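Local structure of type 2A phosphatase-associated protein 42 (Saccharomyces cerevisiae, 2V0P) at residues E6-I11 with K40-L45; V65-I70 with E198-L203; Y139-S144 with Q221-C226. The protein inhibits the PP2A-type phosphatase SIT4, associates with PP2A catalytic subunits and takes part in negative regulation of the TOR signalling pathway. All blocks are in the same frame, centred on the assembly; numbering follows the deposited sequence. Where two conformers were deposited one is given.

In the fold
The all-helical N-terminal domain of Tap42, with its tetratricopeptide repeat-like fold, illustrates how contacts local and distant in sequence build a helical array. From the N terminus, interaction 1 comes first, closing a span of 28 residues and packing helix 4-19 on helix 29-52. It is complete before interaction 2 opens in the loop leading to helix 75-83. That loop waits 127 residues for its partner, the start of helix 199-231. Interaction 3 begins inside this span and ends beyond it, so the two cross: residues 139-144 meet a later part of the same helix. Helix 199-231 thus ties together two sites whose centres lie about 33 Å apart, on opposite sides of the chain's centre.

Interaction 1 of 3, residues E6-I11 with K40-L45; sequences EQFNDI and KKLLNL
No hydrogen bond passes between Phe8 and Ile11 on one helix and Leu42 and Leu45 on the other; the shortest polar bond here, Asp10 N to Glu6 O at 2.8 Å, stays within helix 4-19. The two helices are joined by carbon surfaces instead. Their short segments run roughly antiparallel, their directions 150° apart, with axes 10.3 Å from each other at closest approach.

Leu45 fills the middle of the interface. With CG anti to the backbone N (chi1 -174°), its isobutyl group is carried across the gap, and CD2 settles among three groups: Phe8 CD1 at 3.7 Å, Ile11 CD1 also at 3.7 Å, and the backbone of Phe8. The other branch, CD1, lies against Gln7 CB at 4.1 Å. Ile11 and Leu45 lie alongside one another, pointing opposite ways, whereas the Phe8 side chain crosses that of Leu45 at about a right angle. One turn earlier, Leu42 brings its CD1 obliquely to the Phe8 ring, 3.5 Å from CE1. The extended Ile11 arm reaches past the side chains to the opposing backbone, its CD1 being 3.7 Å from Leu42 N.

Leu42 also packs on Tyr78, Leu79 and Leu82, so helix 75-83 shares this apolar layer. Were Phe8 replaced by an alanine, a gap would probably open beside Leu42 CD1 and Leu45 CD2, leaving both methyls without the ring they press against. As the crossing contacts are apolar, cohesion between these two segments probably rests on complementary shape and the exclusion of water rather than on directed bonds.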
loop_
_atom_site.group_PDB
_atom_site.type_symbol
_atom_site.label_atom_id
_atom_site.label_comp_id
_atom_site.label_asym_id
_atom_site.label_seq_id
_atom_site.Cartn_x
_atom_site.Cartn_y
_atom_site.Cartn_z
ATOM N N GLU A 6 24.707 30.968 4.366
ATOM C CA GLU A 6 25.505 30.163 5.244
ATOM C C GLU A 6 24.556 29.305 6.055
ATOM O O GLU A 6 24.787 28.109 6.166
ATOM C CB GLU A 6 26.323 31.038 6.187
ATOM C CG GLU A 6 27.667 31.481 5.647
ATOM C CD GLU A 6 28.299 32.594 6.489
ATOM O OE1 GLU A 6 28.833 33.558 5.895
ATOM O OE2 GLU A 6 28.270 32.501 7.745
ATOM N N GLN A 7 23.489 29.939 6.553
ATOM C CA GLN A 7 22.456 29.329 7.272
ATOM C C GLN A 7 21.808 28.168 6.492
ATOM O O GLN A 7 21.650 27.078 7.037
ATOM C CB GLN A 7 21.440 30.360 7.666
ATOM C CG GLN A 7 21.934 31.236 8.870
ATOM C CD GLN A 7 20.822 32.040 9.475
ATOM O OE1 GLN A 7 19.934 32.509 8.771
ATOM N NE2 GLN A 7 20.854 32.212 10.778
ATOM N N PHE A 8 21.406 28.446 5.257
ATOM C CA PHE A 8 20.918 27.400 4.328
ATOM C C PHE A 8 21.846 26.266 4.096
ATOM O O PHE A 8 21.422 25.072 4.248
ATOM C CB PHE A 8 20.422 27.948 3.030
ATOM C CG PHE A 8 19.355 27.096 2.411
ATOM C CD1 PHE A 8 18.546 26.287 3.220
ATOM C CD2 PHE A 8 19.151 27.090 1.084
ATOM C CE1 PHE A 8 17.572 25.488 2.661
ATOM C CE2 PHE A 8 18.180 26.309 0.513
ATOM C CZ PHE A 8 17.393 25.518 1.284
ATOM N N ASN A 9 23.091 26.608 3.784
ATOM C CA ASN A 9 24.171 25.643 3.643
ATOM C C ASN A 9 24.391 24.742 4.867
ATOM O O ASN A 9 24.587 23.551 4.717
ATOM C CB ASN A 9 25.482 26.312 3.206
ATOM C CG ASN A 9 25.400 26.886 1.791
ATOM O OD1 ASN A 9 24.425 26.715 1.130
ATOM N ND2 ASN A 9 26.421 27.616 1.372
ATOM N N ASP A 10 24.355 25.320 6.063
ATOM C CA ASP A 10 24.461 24.516 7.287
ATOM C C ASP A 10 23.273 23.562 7.430
ATOM O O ASP A 10 23.469 22.426 7.782
ATOM C CB ASP A 10 24.614 25.394 8.532
ATOM C CG ASP A 10 25.904 26.178 8.540
ATOM O OD1 ASP A 10 26.780 25.914 7.680
ATOM O OD2 ASP A 10 26.066 27.059 9.428
ATOM N N ILE A 11 22.080 24.026 7.132
ATOM C CA ILE A 11 20.860 23.238 7.189
ATOM C C ILE A 11 21.011 22.034 6.248
ATOM O O ILE A 11 20.801 20.874 6.668
ATOM C CB ILE A 11 19.584 24.076 6.936
ATOM C CG1 ILE A 11 19.323 24.979 8.149
ATOM C CG2 ILE A 11 18.347 23.131 6.654
ATOM C CD1 ILE A 11 18.480 26.167 7.948
ATOM N N LYS A 40 13.142 24.000 12.860
ATOM C CA LYS A 40 12.883 25.304 13.439
ATOM C C LYS A 40 13.767 26.381 12.718
ATOM O O LYS A 40 13.262 27.410 12.307
ATOM C CB LYS A 40 13.067 25.291 14.965
ATOM C CG LYS A 40 11.998 24.492 15.718
ATOM C CD LYS A 40 12.234 24.551 17.233
ATOM C CE LYS A 40 11.206 23.741 18.024
ATOM N NZ LYS A 40 9.857 24.391 18.073
ATOM N N LYS A 41 15.044 26.081 12.533
ATOM C CA LYS A 41 15.993 26.918 11.797
ATOM C C LYS A 41 15.563 27.192 10.363
ATOM O O LYS A 41 15.688 28.315 9.876
ATOM C CB LYS A 41 17.357 26.255 11.734
ATOM C CG LYS A 41 18.155 26.332 13.019
ATOM C CD LYS A 41 19.447 25.607 12.843
ATOM C CE LYS A 41 20.246 25.597 14.138
ATOM N NZ LYS A 41 21.511 24.802 13.957
ATOM N N LEU A 42 15.152 26.140 9.665
ATOM C CA LEU A 42 14.683 26.319 8.290
ATOM C C LEU A 42 13.395 27.131 8.203
ATOM O O LEU A 42 13.210 27.850 7.277
ATOM C CB LEU A 42 14.592 24.986 7.570
ATOM C CG LEU A 42 14.245 24.986 6.076
ATOM C CD1 LEU A 42 15.263 25.837 5.311
ATOM C CD2 LEU A 42 14.267 23.541 5.551
ATOM N N LEU A 43 12.509 27.022 9.187
ATOM C CA LEU A 43 11.279 27.747 9.191
ATOM C C LEU A 43 11.652 29.237 9.402
ATOM O O LEU A 43 11.097 30.107 8.788
ATOM C CB LEU A 43 10.398 27.265 10.331
ATOM C CG LEU A 43 9.658 25.918 10.123
ATOM C CD1 LEU A 43 8.965 25.577 11.412
ATOM C CD2 LEU A 43 8.674 26.064 9.023
ATOM N N ASN A 44 12.597 29.469 10.279
ATOM C CA ASN A 44 13.057 30.809 10.581
ATOM C C ASN A 44 13.675 31.423 9.354
ATOM O O ASN A 44 13.438 32.588 9.080
ATOM C CB ASN A 44 14.016 30.774 11.774
ATOM C CG ASN A 44 13.274 30.775 13.078
ATOM O OD1 ASN A 44 12.093 31.116 13.108
ATOM N ND2 ASN A 44 13.953 30.422 14.170
ATOM N N LEU A 45 14.363 30.585 8.570
ATOM C CA LEU A 45 15.046 31.006 7.320
ATOM C C LEU A 45 14.092 31.365 6.203
ATOM O O LEU A 45 14.222 32.462 5.554
ATOM C CB LEU A 45 16.078 29.981 6.927
ATOM C CG LEU A 45 17.017 30.224 5.769
ATOM C CD1 LEU A 45 17.838 31.491 6.047
ATOM C CD2 LEU A 45 17.904 29.016 5.597
#

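Interaction 2 of 3, residues V65-I70 with E198-L203; sequences VSTASI and ELLREL
Arg201 reaches from the first turn of helix 199-231 to Val65 and Thr67, pinning the loop ahead of helix 75-83 in this tetratricopeptide repeat-like domain. The two terminal nitrogens of Arg201, NH1 and NH2, fork around one carbonyl oxygen, Val65 O, donating to it at 2.9 Å and 2.8 Å respectively. Both bonds are bent, as expected when one acceptor sits between two nitrogens, yet Val65 O lies in the guanidinium plane and both donors lie in its carbonyl plane. NH1 donates a second, straighter bond to Thr67 OG1, 2.8 Å away and also close to that of the guanidinium.

The torsions make this reach possible. Arg201 has CG anti to the backbone N (chi1 -175°) and stays extended as far as NE; a turn at the end (chi4 101°) then sets the flat group so that its edge meets the loop. Thr67 places OG1 beside its own backbone N (chi1 -70°), facing NH1, and CG2 on the branch that turns to the helix backbone. Three bonds in one plane should hold the guanidinium firmly against rotation.

Ile70 covers one face. Its CD1 stands above the centre of the guanidinium, 3.6 Å from Arg201 CZ, and the two side chains cross at about a right angle. Ile70 also packs on Tyr204, Leu205 and Leu208, so this one side chain reaches residues up to two turns further along the same helix. Close to the root of the arginine, Thr67 CG2 rests on the helix backbone, 3.6 Å from Arg201 CA.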
loop_
_atom_site.group_PDB
_atom_site.type_symbol
_atom_site.label_atom_id
_atom_site.label_comp_id
_atom_site.label_asym_id
_atom_site.label_seq_id
_atom_site.Cartn_x
_atom_site.Cartn_y
_atom_site.Cartn_z
ATOM N N VAL A 65 16.263 36.573 -10.457
ATOM C CA VAL A 65 16.829 35.984 -9.289
ATOM C C VAL A 65 18.323 35.837 -9.505
ATOM O O VAL A 65 18.806 35.294 -10.537
ATOM C CB VAL A 65 16.107 34.609 -8.952
ATOM C CG1 VAL A 65 16.591 34.026 -7.665
ATOM C CG2 VAL A 65 14.562 34.782 -8.886
ATOM N N SER A 66 19.065 36.353 -8.543
ATOM C CA SER A 66 20.490 36.330 -8.624
ATOM C C SER A 66 20.940 34.938 -8.328
ATOM O O SER A 66 20.221 34.154 -7.705
ATOM C CB SER A 66 21.137 37.369 -7.693
ATOM O OG SER A 66 20.994 38.676 -8.250
ATOM N N THR A 67 22.140 34.601 -8.751
ATOM C CA THR A 67 22.481 33.171 -8.845
ATOM C C THR A 67 22.443 32.490 -7.495
ATOM O O THR A 67 21.909 31.427 -7.364
ATOM C CB THR A 67 23.814 32.940 -9.620
ATOM O OG1 THR A 67 23.586 33.253 -10.977
ATOM C CG2 THR A 67 24.273 31.475 -9.549
ATOM N N ALA A 68 23.008 33.125 -6.475
ATOM C CA ALA A 68 23.105 32.512 -5.200
ATOM C C ALA A 68 21.742 32.419 -4.473
ATOM O O ALA A 68 21.639 31.674 -3.591
ATOM C CB ALA A 68 24.157 33.183 -4.367
ATOM N N SER A 69 20.735 33.169 -4.900
ATOM C CA SER A 69 19.403 33.185 -4.373
ATOM C C SER A 69 18.538 31.986 -4.914
ATOM O O SER A 69 17.457 31.728 -4.437
ATOM C CB SER A 69 18.694 34.475 -4.732
ATOM O OG SER A 69 19.296 35.644 -4.125
ATOM N N ILE A 70 19.028 31.325 -5.937
ATOM C CA ILE A 70 18.240 30.343 -6.661
ATOM C C ILE A 70 18.065 29.144 -5.678
ATOM O O ILE A 70 17.021 28.562 -5.674
ATOM C CB ILE A 70 18.940 29.934 -7.940
ATOM C CG1 ILE A 70 18.858 31.075 -8.985
ATOM C CG2 ILE A 70 18.357 28.620 -8.508
ATOM C CD1 ILE A 70 19.495 30.717 -10.297
ATOM N N GLU A 198 29.896 30.641 -13.988
ATOM C CA GLU A 198 29.075 30.517 -15.198
ATOM C C GLU A 198 28.281 29.197 -15.201
ATOM O O GLU A 198 27.073 29.173 -15.484
ATOM C CB GLU A 198 29.923 30.683 -16.467
ATOM C CG GLU A 198 31.302 30.038 -16.405
ATOM C CD GLU A 198 31.846 29.711 -17.774
ATOM O OE1 GLU A 198 31.642 28.563 -18.227
ATOM O OE2 GLU A 198 32.464 30.598 -18.404
ATOM N N LEU A 199 28.940 28.106 -14.837
ATOM C CA LEU A 199 28.228 26.838 -14.638
ATOM C C LEU A 199 27.351 26.844 -13.383
ATOM O O LEU A 199 26.378 26.110 -13.316
ATOM C CB LEU A 199 29.191 25.651 -14.597
ATOM C CG LEU A 199 30.168 25.432 -15.760
ATOM C CD1 LEU A 199 30.855 24.079 -15.597
ATOM C CD2 LEU A 199 29.510 25.540 -17.153
ATOM N N LEU A 200 27.695 27.672 -12.400
ATOM C CA LEU A 200 26.997 27.662 -11.110
ATOM C C LEU A 200 25.496 27.788 -11.228
ATOM O O LEU A 200 24.703 27.018 -10.587
ATOM C CB LEU A 200 27.523 28.773 -10.185
ATOM C CG LEU A 200 27.666 28.346 -8.736
ATOM C CD1 LEU A 200 28.851 27.390 -8.646
ATOM C CD2 LEU A 200 27.888 29.560 -7.815
ATOM N N ARG A 201 25.091 28.777 -11.990
ATOM C CA ARG A 201 23.695 29.066 -12.213
ATOM C C ARG A 201 22.957 27.881 -12.834
ATOM O O ARG A 201 21.819 27.649 -12.512
ATOM C CB ARG A 201 23.531 30.270 -13.123
ATOM C CG ARG A 201 22.106 30.699 -13.296
ATOM C CD ARG A 201 22.012 32.138 -13.797
ATOM N NE ARG A 201 20.634 32.568 -13.697
ATOM C CZ ARG A 201 20.143 33.343 -12.731
ATOM N NH1 ARG A 201 20.948 33.848 -11.766
ATOM N NH2 ARG A 201 18.842 33.628 -12.750
ATOM N N GLU A 202 23.632 27.208 -13.782
ATOM C CA GLU A 202 23.091 26.033 -14.430
ATOM C C GLU A 202 22.933 24.888 -13.421
ATOM O O GLU A 202 21.921 24.255 -13.386
ATOM C CB GLU A 202 23.996 25.625 -15.586
ATOM C CG GLU A 202 23.617 24.317 -16.258
ATOM C CD GLU A 202 24.477 24.015 -17.471
ATOM O OE1 GLU A 202 25.689 24.322 -17.434
ATOM O OE2 GLU A 202 23.948 23.463 -18.460
ATOM N N LEU A 203 23.956 24.659 -12.612
ATOM C CA LEU A 203 23.897 23.679 -11.553
ATOM C C LEU A 203 22.713 23.881 -10.577
ATOM O O LEU A 203 22.018 22.922 -10.222
ATOM C CB LEU A 203 25.247 23.621 -10.846
ATOM C CG LEU A 203 25.452 22.825 -9.570
ATOM C CD1 LEU A 203 25.056 21.381 -9.822
ATOM C CD2 LEU A 203 26.903 22.925 -9.099
#

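Interaction 3 of 3, residues Y139-S144 with Q221-C226; sequences YNPQLS and QNLFEC. With ZN (zinc ion), chain D.
Leu143 and Leu223 form the apolar heart of this contact, where the chain entering the short helix 143-146 lies against helix 199-231. Their side chains overlap head to root, with Leu143 CD1 4.1 Å from Leu223 CB. The other branch of Leu143, CD2, comes to the edge of the Phe224 ring, near its plane, 3.8 Å from Phe224 CD1. Leu223 has CG anti to its carbonyl carbon (chi1 -76°), which, with an extended chi2, sends CD1 to the opposing backbone: it lies 3.7 Å from Leu143 N and 3.8 Å from Pro141 O. Pro141 also packs on Val108 and Ile112, bringing helix 93-120 into the same layer.

Polar bonds run alongside this layer rather than across it. One turn of helix apart, Gln221 NE2 donates to Glu225 OE1 at 2.7 Å; Glu225 OE1 lies in the plane of the Gln221 amide and accepts on its anti lone pair, the one away from the other carboxylate oxygen. The second subunit is close by: Phe224 packs on Leu161 and Glu225 on Lys154 of that chain.

A zinc ion is held from the helix side, by Cys226, which does not touch residues 139-144; its SG, anti to the backbone N (chi1 -169°), binds the metal at 2.3 Å. Taken together, a leucine-centred seam between a connecting segment and a long helix fits the helical array of the tetratricopeptide repeat-like fold.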
loop_
_atom_site.group_PDB
_atom_site.type_symbol
_atom_site.label_atom_id
_atom_site.label_comp_id
_atom_site.label_asym_id
_atom_site.label_seq_id
_atom_site.Cartn_x
_atom_site.Cartn_y
_atom_site.Cartn_z
ATOM N N TYR A 139 -4.760 21.384 -1.282
ATOM C CA TYR A 139 -4.487 21.135 0.130
ATOM C C TYR A 139 -4.987 19.788 0.610
ATOM O O TYR A 139 -4.637 19.361 1.709
ATOM C CB TYR A 139 -5.053 22.265 0.999
ATOM C CG TYR A 139 -4.301 23.561 0.803
ATOM C CD1 TYR A 139 -3.049 23.757 1.398
ATOM C CD2 TYR A 139 -4.818 24.575 -0.002
ATOM C CE1 TYR A 139 -2.339 24.938 1.209
ATOM C CE2 TYR A 139 -4.118 25.766 -0.197
ATOM C CZ TYR A 139 -2.882 25.938 0.411
ATOM O OH TYR A 139 -2.179 27.106 0.220
ATOM N N ASN A 140 -5.794 19.118 -0.216
ATOM C CA ASN A 140 -6.172 17.713 0.016
ATOM C C ASN A 140 -5.789 16.814 -1.180
ATOM O O ASN A 140 -6.658 16.277 -1.846
ATOM C CB ASN A 140 -7.671 17.608 0.348
ATOM C CG ASN A 140 -8.078 16.220 0.865
ATOM O OD1 ASN A 140 -7.229 15.408 1.268
ATOM N ND2 ASN A 140 -9.386 15.947 0.856
ATOM N N PRO A 141 -4.491 16.617 -1.425
ATOM C CA PRO A 141 -4.083 15.932 -2.651
ATOM C C PRO A 141 -4.291 14.425 -2.489
ATOM O O PRO A 141 -4.086 13.884 -1.399
ATOM C CB PRO A 141 -2.600 16.208 -2.728
ATOM C CG PRO A 141 -2.186 16.401 -1.305
ATOM C CD PRO A 141 -3.345 16.927 -0.558
ATOM N N GLN A 142 -4.669 13.773 -3.575
ATOM C CA GLN A 142 -5.065 12.366 -3.551
ATOM C C GLN A 142 -4.122 11.549 -4.432
ATOM O O GLN A 142 -3.807 11.936 -5.548
ATOM C CB GLN A 142 -6.503 12.223 -4.051
ATOM C CG GLN A 142 -7.535 12.941 -3.243
ATOM C CD GLN A 142 -7.742 12.295 -1.898
ATOM O OE1 GLN A 142 -8.154 11.134 -1.809
ATOM N NE2 GLN A 142 -7.464 13.036 -0.837
ATOM N N LEU A 143 -3.662 10.429 -3.897
ATOM C CA LEU A 143 -2.808 9.481 -4.606
ATOM C C LEU A 143 -3.486 8.982 -5.867
ATOM O O LEU A 143 -2.834 8.599 -6.837
ATOM C CB LEU A 143 -2.447 8.332 -3.655
ATOM C CG LEU A 143 -1.333 7.332 -3.916
ATOM C CD1 LEU A 143 -0.032 7.973 -4.074
ATOM C CD2 LEU A 143 -1.298 6.382 -2.716
ATOM N N SER A 144 -4.808 9.037 -5.878
ATOM C CA SER A 144 -5.559 8.713 -7.080
ATOM C C SER A 144 -5.482 9.777 -8.191
ATOM O O SER A 144 -5.938 9.514 -9.294
ATOM C CB SER A 144 -7.018 8.373 -6.732
ATOM O OG SER A 144 -7.493 9.140 -5.633
ATOM N N GLN A 221 4.931 8.442 -1.731
ATOM C CA GLN A 221 5.304 7.634 -0.605
ATOM C C GLN A 221 4.580 8.163 0.615
ATOM O O GLN A 221 4.015 7.397 1.311
ATOM C CB GLN A 221 6.789 7.642 -0.384
ATOM C CG GLN A 221 7.215 7.232 0.987
ATOM C CD GLN A 221 6.971 5.738 1.260
ATOM O OE1 GLN A 221 7.099 4.903 0.370
ATOM N NE2 GLN A 221 6.636 5.413 2.493
ATOM N N ASN A 222 4.534 9.480 0.809
ATOM C CA ASN A 222 3.870 10.000 1.993
ATOM C C ASN A 222 2.331 9.850 1.982
ATOM O O ASN A 222 1.716 9.658 2.998
ATOM C CB ASN A 222 4.328 11.462 2.260
ATOM C CG ASN A 222 5.799 11.571 2.630
ATOM O OD1 ASN A 222 6.498 10.591 2.776
ATOM N ND2 ASN A 222 6.278 12.773 2.731
ATOM N N LEU A 223 1.711 9.962 0.831
ATOM C CA LEU A 223 0.319 9.819 0.726
ATOM C C LEU A 223 -0.051 8.344 0.988
ATOM O O LEU A 223 -0.888 8.101 1.761
ATOM C CB LEU A 223 -0.145 10.245 -0.664
ATOM C CG LEU A 223 -0.166 11.773 -0.843
ATOM C CD1 LEU A 223 -0.808 12.115 -2.194
ATOM C CD2 LEU A 223 -0.928 12.415 0.269
ATOM N N PHE A 224 0.678 7.425 0.405
ATOM C CA PHE A 224 0.440 5.994 0.618
ATOM C C PHE A 224 0.670 5.596 2.062
ATOM O O PHE A 224 -0.182 4.931 2.666
ATOM C CB PHE A 224 1.365 5.189 -0.235
ATOM C CG PHE A 224 1.002 3.740 -0.235
ATOM C CD1 PHE A 224 -0.149 3.327 -0.868
ATOM C CD2 PHE A 224 1.769 2.815 0.452
ATOM C CE1 PHE A 224 -0.507 1.951 -0.887
ATOM C CE2 PHE A 224 1.400 1.444 0.455
ATOM C CZ PHE A 224 0.289 1.039 -0.228
ATOM N N GLU A 225 1.824 6.008 2.609
ATOM C CA GLU A 225 2.183 5.767 3.987
ATOM C C GLU A 225 1.125 6.346 4.896
ATOM O O GLU A 225 0.629 5.625 5.787
ATOM C CB GLU A 225 3.557 6.329 4.311
ATOM C CG GLU A 225 4.206 5.820 5.605
ATOM C CD GLU A 225 5.534 6.521 5.856
ATOM O OE1 GLU A 225 6.325 6.660 4.898
ATOM O OE2 GLU A 225 5.798 6.945 7.008
ATOM N N CYS A 226 0.704 7.591 4.645
ATOM C CA CYS A 226 -0.371 8.175 5.444
ATOM C C CYS A 226 -1.701 7.378 5.444
ATOM O O CYS A 226 -2.308 7.111 6.484
ATOM C CB CYS A 226 -0.656 9.578 4.992
ATOM S SG CYS A 226 -1.738 10.411 6.143
HETATM ZN ZN ZN D . -2.224 12.226 4.850
#